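Lipolytic enzyme, G-D-S-L family (Bacteroides thetaiotaomicron, PDB 7BR2) metabolizes the drug diltiazem in the gut, acting as a serine esterase of the SGNH (GDSL) hydrolase family, and may also have lysophospholipase activity. Local coordinates at residues Lys69-Gly73 against Asp74-Lys78; Lys125-Pro128 against His129-Ile132; Cys372-Gly375 against Phe376-Lys380; Ala422-Gln425 against Glu426-Val429. One frame throughout, in Å; residues are numbered along the deposited sequence.

Contact 1 of 4, residues Lys69-Gly73 against Asp74-Lys78; sequences KRLDG and DIFSK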
loop_
_atom_site.group_PDB
_atom_site.type_symbol
_atom_site.label_atom_id
_atom_site.label_comp_id
_atom_site.label_asym_id
_atom_site.label_seq_id
_atom_site.Cartn_x
_atom_site.Cartn_y
_atom_site.Cartn_z
ATOM N N LYS A 69 10.228 -21.962 -2.159
ATOM C CA LYS A 69 10.290 -22.900 -1.030
ATOM C C LYS A 69 9.079 -22.770 -0.114
ATOM O O LYS A 69 8.618 -23.767 0.458
ATOM C CB LYS A 69 11.533 -22.673 -0.158
ATOM C CG LYS A 69 12.882 -23.127 -0.631
ATOM C CD LYS A 69 13.882 -22.908 0.532
ATOM C CE LYS A 69 13.587 -21.591 1.239
ATOM N NZ LYS A 69 13.948 -21.520 2.682
ATOM N N ARG A 70 8.584 -21.544 0.086
ATOM C CA ARG A 70 7.554 -21.326 1.107
ATOM C C ARG A 70 6.137 -21.171 0.552
ATOM O O ARG A 70 5.225 -20.860 1.320
ATOM C CB ARG A 70 7.897 -20.111 1.970
ATOM C CG ARG A 70 7.904 -18.786 1.248
ATOM C CD ARG A 70 8.213 -17.666 2.244
ATOM N NE ARG A 70 8.664 -16.430 1.602
ATOM C CZ ARG A 70 7.879 -15.392 1.333
ATOM N NH1 ARG A 70 6.584 -15.436 1.652
ATOM N NH2 ARG A 70 8.390 -14.306 0.758
ATOM N N LEU A 71 5.931 -21.362 -0.756
ATOM C CA LEU A 71 4.567 -21.297 -1.300
ATOM C C LEU A 71 3.547 -22.154 -0.525
ATOM O O LEU A 71 2.462 -21.670 -0.181
ATOM C CB LEU A 71 4.563 -21.710 -2.772
ATOM C CG LEU A 71 5.109 -20.705 -3.781
ATOM C CD1 LEU A 71 4.978 -21.262 -5.198
ATOM C CD2 LEU A 71 4.414 -19.377 -3.633
ATOM N N ASP A 72 3.848 -23.432 -0.265
ATOM C CA ASP A 72 2.848 -24.296 0.372
ATOM C C ASP A 72 2.502 -23.821 1.787
ATOM O O ASP A 72 1.322 -23.688 2.140
ATOM C CB ASP A 72 3.327 -25.751 0.438
ATOM C CG ASP A 72 3.204 -26.496 -0.877
ATOM O OD1 ASP A 72 2.203 -26.305 -1.594
ATOM O OD2 ASP A 72 4.100 -27.313 -1.177
ATOM N N GLY A 73 3.526 -23.587 2.617
ATOM C CA GLY A 73 3.333 -23.315 4.035
ATOM C C GLY A 73 3.040 -21.872 4.392
ATOM O O GLY A 73 2.625 -21.594 5.523
ATOM N N ASP A 74 3.311 -20.938 3.495
ATOM C CA ASP A 74 3.201 -19.534 3.843
ATOM C C ASP A 74 2.303 -18.732 2.909
ATOM O O ASP A 74 1.724 -17.733 3.349
ATOM C CB ASP A 74 4.606 -18.910 3.876
ATOM C CG ASP A 74 4.591 -17.463 4.302
ATOM O OD1 ASP A 74 3.983 -17.188 5.361
ATOM O OD2 ASP A 74 5.246 -16.619 3.631
ATOM N N ILE A 75 2.109 -19.170 1.674
ATOM C CA ILE A 75 1.353 -18.417 0.678
ATOM C C ILE A 75 0.037 -19.127 0.340
ATOM O O ILE A 75 -1.046 -18.587 0.558
ATOM C CB ILE A 75 2.204 -18.173 -0.590
ATOM C CG1 ILE A 75 3.453 -17.366 -0.226
ATOM C CG2 ILE A 75 1.404 -17.444 -1.633
ATOM C CD1 ILE A 75 3.166 -16.018 0.388
ATOM N N PHE A 76 0.118 -20.324 -0.244
ATOM C CA PHE A 76 -1.087 -21.090 -0.555
ATOM C C PHE A 76 -1.859 -21.450 0.711
ATOM O O PHE A 76 -3.066 -21.705 0.657
ATOM C CB PHE A 76 -0.715 -22.358 -1.332
ATOM C CG PHE A 76 -0.048 -22.088 -2.661
ATOM C CD1 PHE A 76 -0.126 -20.826 -3.250
ATOM C CD2 PHE A 76 0.668 -23.084 -3.309
ATOM C CE1 PHE A 76 0.486 -20.576 -4.459
ATOM C CE2 PHE A 76 1.287 -22.835 -4.523
ATOM C CZ PHE A 76 1.191 -21.578 -5.100
ATOM N N SER A 77 -1.157 -21.534 1.846
ATOM C CA SER A 77 -1.794 -21.814 3.118
ATOM C C SER A 77 -2.789 -20.740 3.492
ATOM O O SER A 77 -3.681 -20.992 4.301
ATOM C CB SER A 77 -0.733 -21.928 4.218
ATOM O OG SER A 77 0.038 -20.732 4.297
ATOM N N LYS A 78 -2.608 -19.529 2.978
ATOM C CA LYS A 78 -3.531 -18.434 3.229
ATOM C C LYS A 78 -4.721 -18.450 2.278
ATOM O O LYS A 78 -5.595 -17.577 2.374
ATOM C CB LYS A 78 -2.783 -17.097 3.141
ATOM C CG LYS A 78 -1.802 -16.837 4.287
ATOM C CD LYS A 78 -0.845 -15.683 3.982
ATOM C CE LYS A 78 0.021 -15.331 5.198
ATOM N NZ LYS A 78 0.818 -16.483 5.749
#
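Leu71 lays its CB over one face of the Phe76 ring, a CH-pi contact at the C-terminal turn of helix 64-75, which widens here into a pi-type turn within the SGNH-hydrolase domain. The CB stands 4.1 Å from the ring centroid, displaced toward the rim, while CD2 of the same leucine rests on Ile75 CB. The wider turn shows in the backbone: Leu71 O accepts from both Ile75 N and, at 2.7 Å, Phe76 N. Arg70 and Asp74 run side by side one turn apart, and Arg70 NH1 meets Asp74 OD2 at 2.7 Å in a salt bridge. With chi1 at 65°, CG of Arg70 sits between the backbone N and carbonyl carbon, and the extended chain from there carries NH1 to the carboxylate, the two planes 54° apart. Its NE pairs with Asp62, and Arg367 of helix 344-377 also bridges Asp74. A leucine in place of Arg70 would probably leave Asp62 without this mate and take from Asp74 OD2 one of its charged partners. Lys78 NZ extends the network with a weak salt bridge to Asp74 OD1, and it also donates to the backbone Asp74 O at 2.9 Å, in the carbonyl plane and on a lone pair.

Contact 2 of 4, residues Lys125-Pro128 against His129-Ile132; sequences KELP and HTRI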
loop_
_atom_site.group_PDB
_atom_site.type_symbol
_atom_site.label_atom_id
_atom_site.label_comp_id
_atom_site.label_asym_id
_atom_site.label_seq_id
_atom_site.Cartn_x
_atom_site.Cartn_y
_atom_site.Cartn_z
ATOM N N LYS A 125 0.374 -22.039 -12.300
ATOM C CA LYS A 125 -0.486 -22.558 -13.361
ATOM C C LYS A 125 -1.417 -23.657 -12.855
ATOM O O LYS A 125 -2.497 -23.867 -13.415
ATOM C CB LYS A 125 0.383 -23.064 -14.517
ATOM C CG LYS A 125 1.197 -21.922 -15.114
ATOM C CD LYS A 125 1.599 -22.105 -16.548
ATOM C CE LYS A 125 1.879 -23.509 -16.953
ATOM N NZ LYS A 125 2.357 -23.441 -18.357
ATOM N N GLU A 126 -1.030 -24.351 -11.788
ATOM C CA GLU A 126 -1.835 -25.436 -11.253
ATOM C C GLU A 126 -2.933 -24.985 -10.293
ATOM O O GLU A 126 -3.778 -25.811 -9.934
ATOM C CB GLU A 126 -0.916 -26.457 -10.570
ATOM C CG GLU A 126 -0.064 -27.245 -11.569
ATOM C CD GLU A 126 -0.937 -27.930 -12.621
ATOM O OE1 GLU A 126 -2.024 -28.439 -12.257
ATOM O OE2 GLU A 126 -0.556 -27.940 -13.813
ATOM N N LEU A 127 -2.977 -23.714 -9.906
ATOM C CA LEU A 127 -3.947 -23.255 -8.904
ATOM C C LEU A 127 -5.342 -23.186 -9.521
ATOM O O LEU A 127 -5.517 -22.556 -10.569
ATOM C CB LEU A 127 -3.561 -21.892 -8.350
ATOM C CG LEU A 127 -2.304 -21.812 -7.490
ATOM C CD1 LEU A 127 -2.082 -20.374 -7.069
ATOM C CD2 LEU A 127 -2.369 -22.747 -6.273
ATOM N N PRO A 128 -6.359 -23.800 -8.905
ATOM C CA PRO A 128 -7.684 -23.843 -9.561
ATOM C C PRO A 128 -8.476 -22.542 -9.491
ATOM O O PRO A 128 -9.173 -22.202 -10.452
ATOM C CB PRO A 128 -8.390 -24.984 -8.813
ATOM C CG PRO A 128 -7.757 -24.975 -7.456
ATOM C CD PRO A 128 -6.324 -24.595 -7.664
ATOM N N HIS A 129 -8.405 -21.798 -8.391
ATOM C CA HIS A 129 -9.282 -20.644 -8.199
ATOM C C HIS A 129 -8.496 -19.484 -7.593
ATOM O O HIS A 129 -8.851 -18.931 -6.548
ATOM C CB HIS A 129 -10.466 -21.030 -7.315
ATOM C CG HIS A 129 -11.257 -22.194 -7.834
ATOM N ND1 HIS A 129 -12.107 -22.101 -8.918
ATOM C CD2 HIS A 129 -11.332 -23.477 -7.407
ATOM C CE1 HIS A 129 -12.661 -23.280 -9.144
ATOM N NE2 HIS A 129 -12.215 -24.130 -8.237
ATOM N N THR A 130 -7.394 -19.116 -8.236
ATOM C CA THR A 130 -6.573 -18.003 -7.764
ATOM C C THR A 130 -6.182 -17.122 -8.939
ATOM O O THR A 130 -5.550 -17.591 -9.890
ATOM C CB THR A 130 -5.318 -18.499 -7.032
ATOM O OG1 THR A 130 -5.688 -19.298 -5.899
ATOM C CG2 THR A 130 -4.475 -17.306 -6.554
ATOM N N ARG A 131 -6.578 -15.859 -8.881
ATOM C CA ARG A 131 -6.115 -14.882 -9.851
ATOM C C ARG A 131 -4.659 -14.506 -9.573
ATOM O O ARG A 131 -4.324 -14.062 -8.465
ATOM C CB ARG A 131 -7.017 -13.651 -9.805
ATOM C CG ARG A 131 -6.637 -12.562 -10.794
ATOM C CD ARG A 131 -7.836 -11.699 -11.169
ATOM N NE ARG A 131 -8.470 -10.981 -10.065
ATOM C CZ ARG A 131 -8.218 -9.711 -9.750
ATOM N NH1 ARG A 131 -7.321 -9.015 -10.443
ATOM N NH2 ARG A 131 -8.863 -9.133 -8.741
ATOM N N ILE A 132 -3.799 -14.657 -10.582
ATOM C CA ILE A 132 -2.370 -14.381 -10.462
ATOM C C ILE A 132 -2.078 -13.001 -11.045
ATOM O O ILE A 132 -2.509 -12.684 -12.160
ATOM C CB ILE A 132 -1.530 -15.466 -11.164
ATOM C CG1 ILE A 132 -1.896 -16.861 -10.653
ATOM C CG2 ILE A 132 -0.051 -15.241 -10.925
ATOM C CD1 ILE A 132 -1.592 -17.061 -9.175
HETATM O O HOH W 1 -6.432 -20.151 -11.249
#
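Leu127 reaches across the turn to Thr130 and Ile132, where the chain leaves helix 102-125 and enters strand 131-136 of the parallel sheet. Its CB lies 4.0 Å from Thr130 CB, so the packing begins at the root of the side chain. With CG anti to the carbonyl carbon (chi1 -68°) and chi2 extended, CD1 comes to lie against the threonine. This methyl does most of the touching: it is 3.7 Å from Thr130 CB, close also to the threonine's CG2, and it meets the CD1 methyl of Ile132 tip to tip at 4.0 Å. The same CD1 methyl also meets the Phe76 ring, which joins the apolar patch, while Leu83 of the adjacent strand 82-85 lies against both Thr130 and Ile132. Thr130 turns its hydroxyl to another task, since OG1 is hydrogen-bonded to the backbone oxygen of Pro80.

At the bend itself, the His129 ring has the carbonyl carbon of Pro128 over one face, and its CD2 comes within 3.6 Å of Pro128 CB, the two side chains crossing at about a right angle. The polar link across the turn is made by a water, which donates to Leu127 O at 2.7 Å and to Thr130 O at 3.0 Å. The chemistry is thus divided: methyl packing joins the side chains at the start of the strand, while a solvent molecule bridges two backbone oxygens that, both being acceptors, could not bond to each other directly.

Contact 3 of 4, residues Cys372-Gly375 against Phe376-Lys380; sequences CQFG and FFQQK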
loop_
_atom_site.group_PDB
_atom_site.type_symbol
_atom_site.label_atom_id
_atom_site.label_comp_id
_atom_site.label_asym_id
_atom_site.label_seq_id
_atom_site.Cartn_x
_atom_site.Cartn_y
_atom_site.Cartn_z
ATOM N N CYS A 372 11.473 -17.019 10.952
ATOM C CA CYS A 372 12.027 -18.102 11.762
ATOM C C CYS A 372 11.748 -19.452 11.115
ATOM O O CYS A 372 12.638 -20.311 11.018
ATOM C CB CYS A 372 11.468 -18.046 13.190
ATOM S SG CYS A 372 12.148 -16.642 14.111
ATOM N N GLN A 373 10.552 -19.604 10.556
ATOM C CA GLN A 373 10.168 -20.917 10.053
ATOM C C GLN A 373 10.877 -21.250 8.746
ATOM O O GLN A 373 11.453 -22.334 8.612
ATOM C CB GLN A 373 8.645 -21.011 9.889
ATOM C CG GLN A 373 7.902 -21.211 11.223
ATOM C CD GLN A 373 8.289 -22.507 11.959
ATOM O OE1 GLN A 373 8.981 -23.359 11.410
ATOM N NE2 GLN A 373 7.818 -22.657 13.200
ATOM N N PHE A 374 10.822 -20.352 7.758
ATOM C CA PHE A 374 11.365 -20.684 6.444
ATOM C C PHE A 374 12.818 -20.249 6.254
ATOM O O PHE A 374 13.552 -20.880 5.480
ATOM C CB PHE A 374 10.476 -20.079 5.354
ATOM C CG PHE A 374 9.083 -20.605 5.387
ATOM C CD1 PHE A 374 8.771 -21.816 4.801
ATOM C CD2 PHE A 374 8.075 -19.902 6.040
ATOM C CE1 PHE A 374 7.471 -22.311 4.857
ATOM C CE2 PHE A 374 6.781 -20.384 6.097
ATOM C CZ PHE A 374 6.477 -21.593 5.509
ATOM N N GLY A 375 13.265 -19.214 6.953
ATOM C CA GLY A 375 14.642 -18.788 6.876
ATOM C C GLY A 375 15.587 -19.520 7.807
ATOM O O GLY A 375 16.801 -19.352 7.676
ATOM N N PHE A 376 15.076 -20.332 8.745
ATOM C CA PHE A 376 15.965 -21.140 9.580
ATOM C C PHE A 376 15.475 -22.580 9.761
ATOM O O PHE A 376 16.209 -23.524 9.452
ATOM C CB PHE A 376 16.180 -20.491 10.950
ATOM C CG PHE A 376 16.966 -21.343 11.888
ATOM C CD1 PHE A 376 18.336 -21.497 11.721
ATOM C CD2 PHE A 376 16.345 -22.001 12.940
ATOM C CE1 PHE A 376 19.072 -22.289 12.584
ATOM C CE2 PHE A 376 17.078 -22.790 13.808
ATOM C CZ PHE A 376 18.448 -22.934 13.629
ATOM N N PHE A 377 14.244 -22.769 10.254
ATOM C CA PHE A 377 13.830 -24.106 10.690
ATOM C C PHE A 377 13.638 -25.073 9.529
ATOM O O PHE A 377 13.907 -26.266 9.687
ATOM C CB PHE A 377 12.551 -24.029 11.530
ATOM C CG PHE A 377 12.797 -23.575 12.925
ATOM C CD1 PHE A 377 13.609 -24.324 13.763
ATOM C CD2 PHE A 377 12.238 -22.403 13.408
ATOM C CE1 PHE A 377 13.875 -23.907 15.054
ATOM C CE2 PHE A 377 12.492 -21.981 14.711
ATOM C CZ PHE A 377 13.312 -22.737 15.534
ATOM N N GLN A 378 13.197 -24.588 8.364
ATOM C CA GLN A 378 12.993 -25.473 7.218
ATOM C C GLN A 378 14.280 -26.190 6.828
ATOM O O GLN A 378 14.273 -27.389 6.530
ATOM C CB GLN A 378 12.461 -24.681 6.030
ATOM C CG GLN A 378 12.061 -25.557 4.854
ATOM C CD GLN A 378 11.428 -24.763 3.721
ATOM O OE1 GLN A 378 11.770 -23.606 3.495
ATOM N NE2 GLN A 378 10.481 -25.384 3.013
ATOM N N GLN A 379 15.401 -25.475 6.813
ATOM C CA GLN A 379 16.654 -26.106 6.430
ATOM C C GLN A 379 17.120 -27.114 7.471
ATOM O O GLN A 379 17.943 -27.984 7.153
ATOM C CB GLN A 379 17.719 -25.038 6.212
ATOM C CG GLN A 379 17.539 -24.127 4.964
ATOM C CD GLN A 379 16.175 -23.400 4.882
ATOM O OE1 GLN A 379 15.366 -23.664 3.964
ATOM N NE2 GLN A 379 15.891 -22.541 5.879
ATOM N N LYS A 380 16.586 -27.047 8.694
ATOM C CA LYS A 380 16.923 -27.997 9.743
ATOM C C LYS A 380 15.914 -29.120 9.863
ATOM O O LYS A 380 16.000 -29.912 10.812
ATOM C CB LYS A 380 17.070 -27.292 11.093
ATOM C CG LYS A 380 18.106 -26.179 11.081
ATOM C CD LYS A 380 19.505 -26.802 11.065
ATOM C CE LYS A 380 20.580 -25.771 11.372
ATOM N NZ LYS A 380 21.022 -25.103 10.108
HETATM O O HOH W 2 18.019 -21.413 6.725
#
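Cys372 meets Phe377 one wide turn further along helix 344-377, near its C-terminal end, where the backbone opens into a pi-type turn. Its carbonyl O accepts from Phe377 N at 3.0 Å, with a weak second bond from Phe376 N, and its CB rests loosely on Phe377 CE2. Gln373 comes next. Bent at chi2 (-61°), its chain folds back to put OE1 3.6 Å from Phe377 CB, the amide oblique to the ring, while the same oxygen accepts from Phe384 N. The Phe377 ring takes Phe376 CD2 over the centre of one face and meets Tyr411 of helix 408-414. An alanine at Phe377 would probably open a gap between Cys372 and Tyr411 and leave the Phe376 ring without the face it leans on. The i to i+5 pattern repeats at Gln373 O, which takes Gln378 N at 2.9 Å.

Phe374 lies between this helix end and helix 64-75, touching Arg70 and Asp74. Gln378 OE1 sits at the edge of its ring, in plane and 3.7 Å from CD1, and is also bound by Lys69.

Gly375, which has no side chain, closes the segment through its carbonyl: a water donates to Gly375 O and accepts from Gln379 NE2, and that same NE2 donates to Phe374 O at 2.9 Å from 42° above the carbonyl plane.

Contact 4 of 4, residues Ala422-Gln425 against Glu426-Val429; sequences AREQ and EMDV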
loop_
_atom_site.group_PDB
_atom_site.type_symbol
_atom_site.label_atom_id
_atom_site.label_comp_id
_atom_site.label_asym_id
_atom_site.label_seq_id
_atom_site.Cartn_x
_atom_site.Cartn_y
_atom_site.Cartn_z
ATOM N N ALA A 422 -4.456 -16.302 19.446
ATOM C CA ALA A 422 -4.882 -15.087 20.139
ATOM C C ALA A 422 -4.490 -13.821 19.369
ATOM O O ALA A 422 -5.260 -12.857 19.314
ATOM C CB ALA A 422 -4.303 -15.056 21.551
ATOM N N ARG A 423 -3.284 -13.793 18.791
ATOM C CA ARG A 423 -2.803 -12.596 18.104
ATOM C C ARG A 423 -3.534 -12.398 16.786
ATOM O O ARG A 423 -3.814 -11.256 16.393
ATOM C CB ARG A 423 -1.298 -12.702 17.876
ATOM C CG ARG A 423 -0.489 -12.866 19.157
ATOM C CD ARG A 423 -0.502 -11.594 20.013
ATOM N NE ARG A 423 0.653 -10.757 19.681
ATOM C CZ ARG A 423 0.846 -9.506 20.087
ATOM N NH1 ARG A 423 -0.041 -8.883 20.850
ATOM N NH2 ARG A 423 1.957 -8.884 19.732
ATOM N N GLU A 424 -3.877 -13.505 16.111
ATOM C CA GLU A 424 -4.772 -13.435 14.963
ATOM C C GLU A 424 -6.133 -12.899 15.370
ATOM O O GLU A 424 -6.752 -12.110 14.644
ATOM C CB GLU A 424 -4.939 -14.825 14.352
ATOM C CG GLU A 424 -4.185 -15.065 13.060
ATOM C CD GLU A 424 -4.172 -16.532 12.704
ATOM O OE1 GLU A 424 -3.095 -17.051 12.331
ATOM O OE2 GLU A 424 -5.236 -17.173 12.841
ATOM N N GLN A 425 -6.622 -13.335 16.527
ATOM C CA GLN A 425 -7.887 -12.824 17.028
ATOM C C GLN A 425 -7.803 -11.327 17.267
ATOM O O GLN A 425 -8.780 -10.601 17.071
ATOM C CB GLN A 425 -8.252 -13.560 18.306
ATOM C CG GLN A 425 -9.687 -13.438 18.705
ATOM C CD GLN A 425 -10.028 -14.380 19.847
ATOM O OE1 GLN A 425 -9.215 -15.246 20.214
ATOM N NE2 GLN A 425 -11.223 -14.221 20.414
ATOM N N GLU A 426 -6.641 -10.858 17.711
ATOM C CA GLU A 426 -6.425 -9.425 17.890
ATOM C C GLU A 426 -6.493 -8.675 16.554
ATOM O O GLU A 426 -7.124 -7.609 16.434
ATOM C CB GLU A 426 -5.070 -9.203 18.559
ATOM C CG GLU A 426 -5.086 -9.352 20.057
ATOM C CD GLU A 426 -3.752 -8.951 20.665
ATOM O OE1 GLU A 426 -2.905 -9.816 20.993
ATOM O OE2 GLU A 426 -3.558 -7.731 20.827
ATOM N N MET A 427 -5.813 -9.203 15.543
ATOM C CA MET A 427 -5.921 -8.595 14.223
ATOM C C MET A 427 -7.381 -8.539 13.783
ATOM O O MET A 427 -7.833 -7.533 13.221
ATOM C CB MET A 427 -5.064 -9.357 13.216
ATOM C CG MET A 427 -3.582 -9.143 13.441
ATOM S SD MET A 427 -2.581 -9.717 12.049
ATOM C CE MET A 427 -3.032 -11.436 11.902
ATOM N N ASP A 428 -8.138 -9.610 14.051
ATOM C CA ASP A 428 -9.553 -9.637 13.687
ATOM C C ASP A 428 -10.361 -8.632 14.495
ATOM O O ASP A 428 -11.334 -8.071 13.982
ATOM C CB ASP A 428 -10.124 -11.044 13.872
ATOM C CG ASP A 428 -9.732 -11.986 12.751
ATOM O OD1 ASP A 428 -9.468 -11.515 11.618
ATOM O OD2 ASP A 428 -9.651 -13.206 13.019
ATOM N N VAL A 429 -9.986 -8.393 15.752
ATOM C CA VAL A 429 -10.634 -7.337 16.522
ATOM C C VAL A 429 -10.500 -6.013 15.793
ATOM O O VAL A 429 -11.469 -5.265 15.633
ATOM C CB VAL A 429 -10.031 -7.238 17.933
ATOM C CG1 VAL A 429 -10.297 -5.848 18.513
ATOM C CG2 VAL A 429 -10.596 -8.314 18.826
#
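The guanidinium of Arg423 has Glu426 OE1 at its edge, and the two flat groups, their planes 54° apart, form an i to i+3 salt bridge on the surface of the regular alpha-helix 417-437. Arg423 NH1 donates to Glu426 OE1 at 3.0 Å, meeting it on the syn side but 27° out of the carboxylate plane; the oxygen in turn lies somewhat off the guanidinium plane. The side chains run alongside each other in the same direction. The arginine is bent at both chi2 (-69°) and chi3, which brings its CD as well as NH1 up to the acid, with CD 3.1 Å from Glu426 OE1. The Arg423 side chain also touches Leu362 and Phe366 of helix 344-377.

Met427 belongs to that same interhelical side, since it packs on Leu362. Its chain bends at chi3, and the CE methyl comes back to Glu424 CG at 4.0 Å, while Glu424 itself reaches Phe366. Asp428 has its charged partner outside the segment: OD1 is salt-bridged to Arg53, at the start of strand 53-58.

Beneath the side chains the ordinary i to i+4 ladder is intact. Glu426 N donates to Ala422 O, Met427 N to Arg423 O at 3.0 Å, and Asp428 N to Glu424 O at 2.9 Å. The last rung joins Val429 N to Gln425 O at 2.8 Å, and Val429 CG2 lies 3.4 Å from that oxygen.

Each contact is local, joining residues a few positions apart within a continuous stretch, so the four follow in series along the chain and none nests in or crosses another. Contact 1 lies at the end of helix 64-75, contact 2 rounds the bend from helix 102-125 into strand 131-136, and the two touch where Phe76 CE1 meets Leu127 CD1 at 3.7 Å. Much later, contact 3 lies near the C-terminal end of helix 344-377 and returns to contact 1: Lys69 NZ probably bonds Gln379 OE1, and Phe374 packs on Arg70. Contact 4, on helix 417-437, touches none of the others, its nearest atoms about 8 Å from contact 1, yet it leans on helix 344-377.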